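PDB 5OAW: phosphoacetylglucosamine mutase from Aspergillus lentulus, which catalyses the interconversion of the 6-phosphate and 1-phosphate of N-acetylglucosamine, a magnesium-dependent phosphomutase step on the route to UDP-N-acetylglucosamine. Local coordinates for residues R308-A313 with V377-N382; R302-D307 with E448-Y453. All blocks are in the same frame, centred on the assembly; numbering follows the deposited sequence.

Contact 1 of 2, residues R308-A313 with V377-N382. With 16G (2-acetamido-2-deoxy-6-O-phosphono-alpha-D-glucopyranose), chain D.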
loop_
_atom_site.group_PDB
_atom_site.type_symbol
_atom_site.label_atom_id
_atom_site.label_comp_id
_atom_site.label_asym_id
_atom_site.label_seq_id
_atom_site.Cartn_x
_atom_site.Cartn_y
_atom_site.Cartn_z
ATOM N N ARG A 308 7.368 -12.184 0.774
ATOM C CA ARG A 308 7.219 -13.434 0.053
ATOM C C ARG A 308 6.529 -13.246 -1.317
ATOM O O ARG A 308 6.853 -13.929 -2.303
ATOM C CB ARG A 308 6.444 -14.403 0.945
ATOM C CG ARG A 308 6.976 -15.806 0.914
ATOM C CD ARG A 308 8.038 -16.060 1.962
ATOM N NE ARG A 308 8.927 -17.072 1.412
ATOM C CZ ARG A 308 9.599 -17.988 2.098
ATOM N NH1 ARG A 308 9.524 -18.070 3.423
ATOM N NH2 ARG A 308 10.352 -18.830 1.427
ATOM N N ILE A 309 5.568 -12.326 -1.376
ATOM C CA ILE A 309 4.964 -11.918 -2.650
ATOM C C ILE A 309 6.000 -11.193 -3.524
ATOM O O ILE A 309 6.076 -11.424 -4.741
ATOM C CB ILE A 309 3.698 -11.042 -2.443
ATOM C CG1 ILE A 309 2.611 -11.841 -1.700
ATOM C CG2 ILE A 309 3.161 -10.559 -3.786
ATOM C CD1 ILE A 309 1.566 -10.982 -0.998
ATOM N N ALA A 310 6.794 -10.326 -2.890
ATOM C CA ALA A 310 7.895 -9.623 -3.554
ATOM C C ALA A 310 8.850 -10.577 -4.258
ATOM O O ALA A 310 9.162 -10.365 -5.415
ATOM C CB ALA A 310 8.651 -8.742 -2.564
ATOM N N THR A 311 9.272 -11.637 -3.574
ATOM C CA THR A 311 10.230 -12.590 -4.153
ATOM C C THR A 311 9.583 -13.450 -5.223
ATOM O O THR A 311 10.218 -13.748 -6.231
ATOM C CB THR A 311 10.951 -13.471 -3.103
ATOM O OG1 THR A 311 9.989 -14.121 -2.266
ATOM C CG2 THR A 311 11.879 -12.621 -2.239
ATOM N N LEU A 312 8.313 -13.802 -5.014
ATOM C CA LEU A 312 7.533 -14.533 -6.015
ATOM C C LEU A 312 7.426 -13.730 -7.303
ATOM O O LEU A 312 7.767 -14.245 -8.369
ATOM C CB LEU A 312 6.140 -14.876 -5.490
ATOM C CG LEU A 312 5.248 -15.723 -6.411
ATOM C CD1 LEU A 312 5.741 -17.169 -6.516
ATOM C CD2 LEU A 312 3.804 -15.691 -5.937
ATOM N N ALA A 313 6.976 -12.476 -7.182
ATOM C CA ALA A 313 6.845 -11.543 -8.309
ATOM C C ALA A 313 8.146 -11.333 -9.072
ATOM O O ALA A 313 8.161 -11.399 -10.302
ATOM C CB ALA A 313 6.296 -10.196 -7.837
ATOM N N VAL A 377 10.085 -3.960 -8.351
ATOM C CA VAL A 377 9.224 -4.690 -7.429
ATOM C C VAL A 377 9.451 -4.098 -6.024
ATOM O O VAL A 377 10.581 -4.067 -5.557
ATOM C CB VAL A 377 9.550 -6.207 -7.456
ATOM C CG1 VAL A 377 8.641 -6.987 -6.510
ATOM C CG2 VAL A 377 9.471 -6.764 -8.880
ATOM N N TYR A 378 8.395 -3.593 -5.379
ATOM C CA TYR A 378 8.475 -3.166 -3.975
ATOM C C TYR A 378 7.255 -3.631 -3.205
ATOM O O TYR A 378 6.130 -3.428 -3.645
ATOM C CB TYR A 378 8.670 -1.651 -3.844
ATOM C CG TYR A 378 7.441 -0.781 -4.066
ATOM C CD1 TYR A 378 6.617 -0.426 -3.001
ATOM C CD2 TYR A 378 7.113 -0.308 -5.335
ATOM C CE1 TYR A 378 5.498 0.375 -3.192
ATOM C CE2 TYR A 378 6.002 0.497 -5.534
ATOM C CZ TYR A 378 5.196 0.832 -4.453
ATOM O OH TYR A 378 4.080 1.629 -4.609
ATOM N N PHE A 379 7.499 -4.300 -2.088
ATOM C CA PHE A 379 6.470 -4.756 -1.159
ATOM C C PHE A 379 7.012 -4.589 0.249
ATOM O O PHE A 379 8.200 -4.806 0.479
ATOM C CB PHE A 379 6.143 -6.243 -1.361
ATOM C CG PHE A 379 5.111 -6.510 -2.409
ATOM C CD1 PHE A 379 5.467 -6.591 -3.763
ATOM C CD2 PHE A 379 3.778 -6.691 -2.056
ATOM C CE1 PHE A 379 4.507 -6.830 -4.744
ATOM C CE2 PHE A 379 2.807 -6.935 -3.029
ATOM C CZ PHE A 379 3.172 -7.001 -4.373
ATOM N N GLU A 380 6.145 -4.194 1.181
ATOM C CA GLU A 380 6.443 -4.316 2.597
ATOM C C GLU A 380 5.854 -5.631 3.102
ATOM O O GLU A 380 4.966 -6.214 2.438
ATOM C CB GLU A 380 5.930 -3.100 3.372
ATOM C CG GLU A 380 6.839 -1.898 3.202
ATOM C CD GLU A 380 6.313 -0.634 3.845
ATOM O OE1 GLU A 380 5.281 -0.104 3.354
ATOM O OE2 GLU A 380 6.947 -0.157 4.825
ATOM N N ALA A 381 6.362 -6.109 4.247
ATOM C CA ALA A 381 5.897 -7.366 4.855
ATOM C C ALA A 381 4.374 -7.368 5.108
ATOM O O ALA A 381 3.709 -8.404 4.918
ATOM C CB ALA A 381 6.668 -7.687 6.143
ATOM N N ASN A 382 3.841 -6.206 5.505
ATOM C CA ASN A 382 2.407 -6.038 5.778
ATOM C C ASN A 382 1.495 -6.289 4.545
ATOM O O ASN A 382 0.258 -6.310 4.657
ATOM C CB ASN A 382 2.137 -4.649 6.411
ATOM C CG ASN A 382 2.453 -3.480 5.476
ATOM O OD1 ASN A 382 2.759 -3.655 4.293
ATOM N ND2 ASN A 382 2.378 -2.268 6.015
HETATM C C1 16G D . 3.035 3.680 7.691
HETATM C C2 16G D . 3.519 3.495 6.230
HETATM C C3 16G D . 4.104 2.105 5.980
HETATM C C4 16G D . 5.111 1.714 7.071
HETATM C C5 16G D . 4.539 1.891 8.479
HETATM C C6 16G D . 5.670 1.732 9.452
HETATM C C7 16G D . 2.468 4.655 4.325
HETATM C C8 16G D . 1.162 4.825 3.526
HETATM N N2 16G D . 2.395 3.766 5.319
HETATM O O1 16G D . 1.812 2.972 7.914
HETATM O O3 16G D . 4.812 2.107 4.741
HETATM O O4 16G D . 5.472 0.370 6.878
HETATM O O5 16G D . 4.002 3.237 8.697
HETATM O O6 16G D . 5.203 1.997 10.749
HETATM O O7 16G D . 3.501 5.264 4.023
HETATM P P 16G D . 6.224 2.376 11.880
HETATM O O1P 16G D . 5.335 2.490 13.176
HETATM O O2P 16G D . 7.155 1.045 12.060
HETATM O O3P 16G D . 7.004 3.633 11.636
#

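Contact 2 of 2, residues R302-D307 with E448-Y453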
loop_
_atom_site.group_PDB
_atom_site.type_symbol
_atom_site.label_atom_id
_atom_site.label_comp_id
_atom_site.label_asym_id
_atom_site.label_seq_id
_atom_site.Cartn_x
_atom_site.Cartn_y
_atom_site.Cartn_z
ATOM N N ARG A 302 1.107 -21.358 8.015
ATOM C CA ARG A 302 2.234 -20.918 7.207
ATOM C C ARG A 302 1.934 -19.613 6.483
ATOM O O ARG A 302 1.060 -19.574 5.617
ATOM C CB ARG A 302 2.618 -22.011 6.213
ATOM C CG ARG A 302 3.831 -22.820 6.614
ATOM C CD ARG A 302 3.584 -23.723 7.807
ATOM N NE ARG A 302 4.736 -23.713 8.705
ATOM C CZ ARG A 302 5.813 -24.484 8.574
ATOM N NH1 ARG A 302 5.910 -25.356 7.578
ATOM N NH2 ARG A 302 6.800 -24.377 9.447
ATOM N N LEU A 303 2.661 -18.555 6.849
ATOM C CA LEU A 303 2.451 -17.219 6.316
ATOM C C LEU A 303 3.335 -16.943 5.114
ATOM O O LEU A 303 4.544 -17.242 5.116
ATOM C CB LEU A 303 2.701 -16.152 7.388
ATOM C CG LEU A 303 2.350 -14.697 7.019
ATOM C CD1 LEU A 303 0.837 -14.472 6.943
ATOM C CD2 LEU A 303 2.991 -13.707 7.981
ATOM N N LEU A 304 2.707 -16.362 4.091
ATOM C CA LEU A 304 3.385 -15.910 2.890
ATOM C C LEU A 304 3.049 -14.439 2.731
ATOM O O LEU A 304 2.052 -14.073 2.084
ATOM C CB LEU A 304 2.940 -16.734 1.684
ATOM C CG LEU A 304 3.271 -18.221 1.731
ATOM C CD1 LEU A 304 2.179 -19.061 1.077
ATOM C CD2 LEU A 304 4.634 -18.472 1.100
ATOM N N ASP A 305 3.869 -13.600 3.364
ATOM C CA ASP A 305 3.585 -12.176 3.519
ATOM C C ASP A 305 4.058 -11.355 2.312
ATOM O O ASP A 305 4.401 -11.926 1.286
ATOM C CB ASP A 305 4.108 -11.646 4.878
ATOM C CG ASP A 305 5.660 -11.616 4.993
ATOM O OD1 ASP A 305 6.381 -11.865 3.999
ATOM O OD2 ASP A 305 6.153 -11.316 6.111
ATOM N N GLY A 306 4.052 -10.028 2.441
ATOM C CA GLY A 306 4.481 -9.125 1.368
ATOM C C GLY A 306 5.867 -9.380 0.800
ATOM O O GLY A 306 6.065 -9.348 -0.411
ATOM N N ASP A 307 6.830 -9.649 1.675
ATOM C CA ASP A 307 8.185 -9.972 1.246
ATOM C C ASP A 307 8.271 -11.267 0.461
ATOM O O ASP A 307 9.109 -11.403 -0.429
ATOM C CB ASP A 307 9.130 -9.957 2.428
ATOM C CG ASP A 307 9.515 -8.550 2.815
ATOM O OD1 ASP A 307 10.037 -7.827 1.928
ATOM O OD2 ASP A 307 9.282 -8.157 3.988
ATOM N N GLU A 448 5.338 -25.277 -2.468
ATOM C CA GLU A 448 6.484 -25.055 -3.349
ATOM C C GLU A 448 6.909 -23.593 -3.382
ATOM O O GLU A 448 8.071 -23.290 -3.657
ATOM C CB GLU A 448 6.169 -25.537 -4.764
ATOM C CG GLU A 448 6.163 -27.056 -4.913
ATOM C CD GLU A 448 5.292 -27.537 -6.062
ATOM O OE1 GLU A 448 4.153 -27.040 -6.211
ATOM O OE2 GLU A 448 5.736 -28.422 -6.825
ATOM N N TRP A 449 5.959 -22.691 -3.116
ATOM C CA TRP A 449 6.249 -21.264 -2.980
ATOM C C TRP A 449 7.055 -21.032 -1.691
ATOM O O TRP A 449 8.119 -20.427 -1.732
ATOM C CB TRP A 449 4.952 -20.438 -3.049
ATOM C CG TRP A 449 5.077 -18.953 -2.809
ATOM C CD1 TRP A 449 6.224 -18.206 -2.762
ATOM C CD2 TRP A 449 3.997 -18.029 -2.640
ATOM N NE1 TRP A 449 5.928 -16.883 -2.547
ATOM C CE2 TRP A 449 4.567 -16.741 -2.473
ATOM C CE3 TRP A 449 2.599 -18.161 -2.611
ATOM C CZ2 TRP A 449 3.788 -15.591 -2.264
ATOM C CZ3 TRP A 449 1.827 -17.020 -2.407
ATOM C CH2 TRP A 449 2.427 -15.746 -2.230
ATOM N N LEU A 450 6.560 -21.541 -0.571
ATOM C CA LEU A 450 7.276 -21.506 0.712
ATOM C C LEU A 450 8.691 -22.131 0.669
ATOM O O LEU A 450 9.621 -21.582 1.263
ATOM C CB LEU A 450 6.460 -22.244 1.775
ATOM C CG LEU A 450 6.278 -21.798 3.224
ATOM C CD1 LEU A 450 6.425 -23.060 4.059
ATOM C CD2 LEU A 450 7.215 -20.695 3.714
ATOM N N ALA A 451 8.832 -23.262 -0.036
ATOM C CA ALA A 451 10.088 -24.030 -0.128
ATOM C C ALA A 451 11.212 -23.332 -0.907
ATOM O O ALA A 451 12.375 -23.756 -0.856
ATOM C CB ALA A 451 9.818 -25.416 -0.711
ATOM N N THR A 452 10.861 -22.258 -1.607
ATOM C CA THR A 452 11.780 -21.474 -2.439
ATOM C C THR A 452 13.020 -20.906 -1.685
ATOM O O THR A 452 14.068 -20.661 -2.291
ATOM C CB THR A 452 10.970 -20.379 -3.184
ATOM O OG1 THR A 452 11.596 -20.046 -4.421
ATOM C CG2 THR A 452 10.759 -19.125 -2.338
ATOM N N TYR A 453 12.868 -20.682 -0.376
ATOM C CA TYR A 453 13.951 -20.374 0.562
ATOM C C TYR A 453 13.398 -20.468 1.984
ATOM O O TYR A 453 12.189 -20.481 2.188
ATOM C CB TYR A 453 14.581 -18.990 0.303
ATOM C CG TYR A 453 13.643 -17.786 0.411
ATOM C CD1 TYR A 453 13.405 -17.153 1.646
ATOM C CD2 TYR A 453 13.022 -17.251 -0.732
ATOM C CE1 TYR A 453 12.562 -16.039 1.739
ATOM C CE2 TYR A 453 12.178 -16.141 -0.652
ATOM C CZ TYR A 453 11.950 -15.535 0.583
ATOM O OH TYR A 453 11.115 -14.438 0.658
#

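Contact 1 of 2, residues R308-A313 with V377-N382
Ile309 and Phe379 meet where helix 306-323 packs on strand 375-379, a helix-on-sheet layer in the alpha/beta domain III of the phosphohexomutase fold. The two short segments run almost antiparallel (166°), and their axes approach to 7.8 Å, a closeness consistent with the alanines on the helix side. The strand lies inside its sheet, between strands 332-336 and 385-389, and the backbone alternation divides the work: Val377 and Phe379 direct their CB atoms at the helix, whereas Tyr378, and Glu380 just past the strand's end, turn theirs away.

The side chains that meet on the tight side are all apolar, and no hydrogen bond crosses between the segments. Ile309 places CG2, the branch anti to its backbone N, over one face of the phenyl ring in a CH-pi contact, 3.9 Å from the centroid and displaced toward the CZ end of the rim. At the root of the same side chain, Phe379 CB touches Ala310 CB at 3.7 Å. Val377 extends CG1 (chi1 -179°) to the next part of the helix, reaching Ala310 O at 3.6 Å and Ala313 CB at 4.2 Å. Helix 428-441 adds Val435 against Ile309 and Asp431 against Phe379.

Beyond Phe379 the strand gives way to a looser loop. Ala381 and Asn382, partly exposed, turn to other partners: Ala381 packs on Asp305, and Asn382 offers its backbone O to Arg289 NE. Here the buried Glu380 leaves the backbone on the side away from the helix, extended beyond CG, and enters the sugar pocket. Its carboxylate spans the adjacent hydroxyls of the bound GlcNAc-6-phosphate: OE1 accepts from the sugar O3 at 2.7 Å, and OE2 from the sugar O4 at 2.6 Å.

Contact 2 of 2, residues R302-D307 with E448-Y453
Leu304 lies along the indole of Trp449, and CB and both methyls of its side chain meet the ring system. CB starts over the middle of the six-membered ring, with Trp449 CH2 the nearest ring atom at 4.1 Å. CG sits beside the backbone N (chi1 -63°), and from it the two methyls diverge. CD1 hangs over the CE3 edge, just beyond the outline of the six-membered ring, 3.8 Å from Trp449 CE3. CD2, the other tip, stands almost squarely over the five-membered ring, 3.9 Å from its centroid and 11° off the normal, a well-formed CH-pi contact; the same methyl also reaches Leu450 CB at 4.2 Å.

Leu304 ends the outermost strand, 301-304, of the mixed sheet whose strand 279-283 leads into the magnesium-binding aspartates. Helix 446-450 thus packs against the margin of that sheet, and the next strand inward contributes too, since Tyr292 meets Trp449 edge-to-face. The indole is further fixed by NE1, hydrogen-bonded to Arg308 O. Immediately after the strand, Asp305 N-caps helix 306-323, although its OD1 receives Asp307 N in only a weak bond, 3.2 Å long and bent to 120°.

Toward the more open side, Arg302 crosses Leu450 at about a right angle, its CG 3.6 Å from Leu450 CD1, while the guanidinium forms a salt bridge to Asp296. A type I turn from Leu450 to Tyr453 then swings the phenol back, and Tyr453 OH comes to 3.8 Å from Asp307 O but makes its hydrogen bond with Thr311 OG1.

Contacts 1 and 2 have centres 10 Å apart and share helix 306-323. Residues 302-307 run directly into 308-313; 377-382 and then 448-453 follow, nesting contact 1 inside the loop that contact 2 closes. Among the hydrogen bonds that join them are Gly306 N to Ala381 O at 3.0 Å and Arg308 NH2 to Tyr453 O at 2.6 Å. The helix therefore links two sheets, the five-stranded one at whose margin it begins and the four-stranded one on which it lies, with helix 446-450 packed alongside. It thus lies between the sheet that leads to the magnesium ligands and the one that leads to the sugar-binding Glu380.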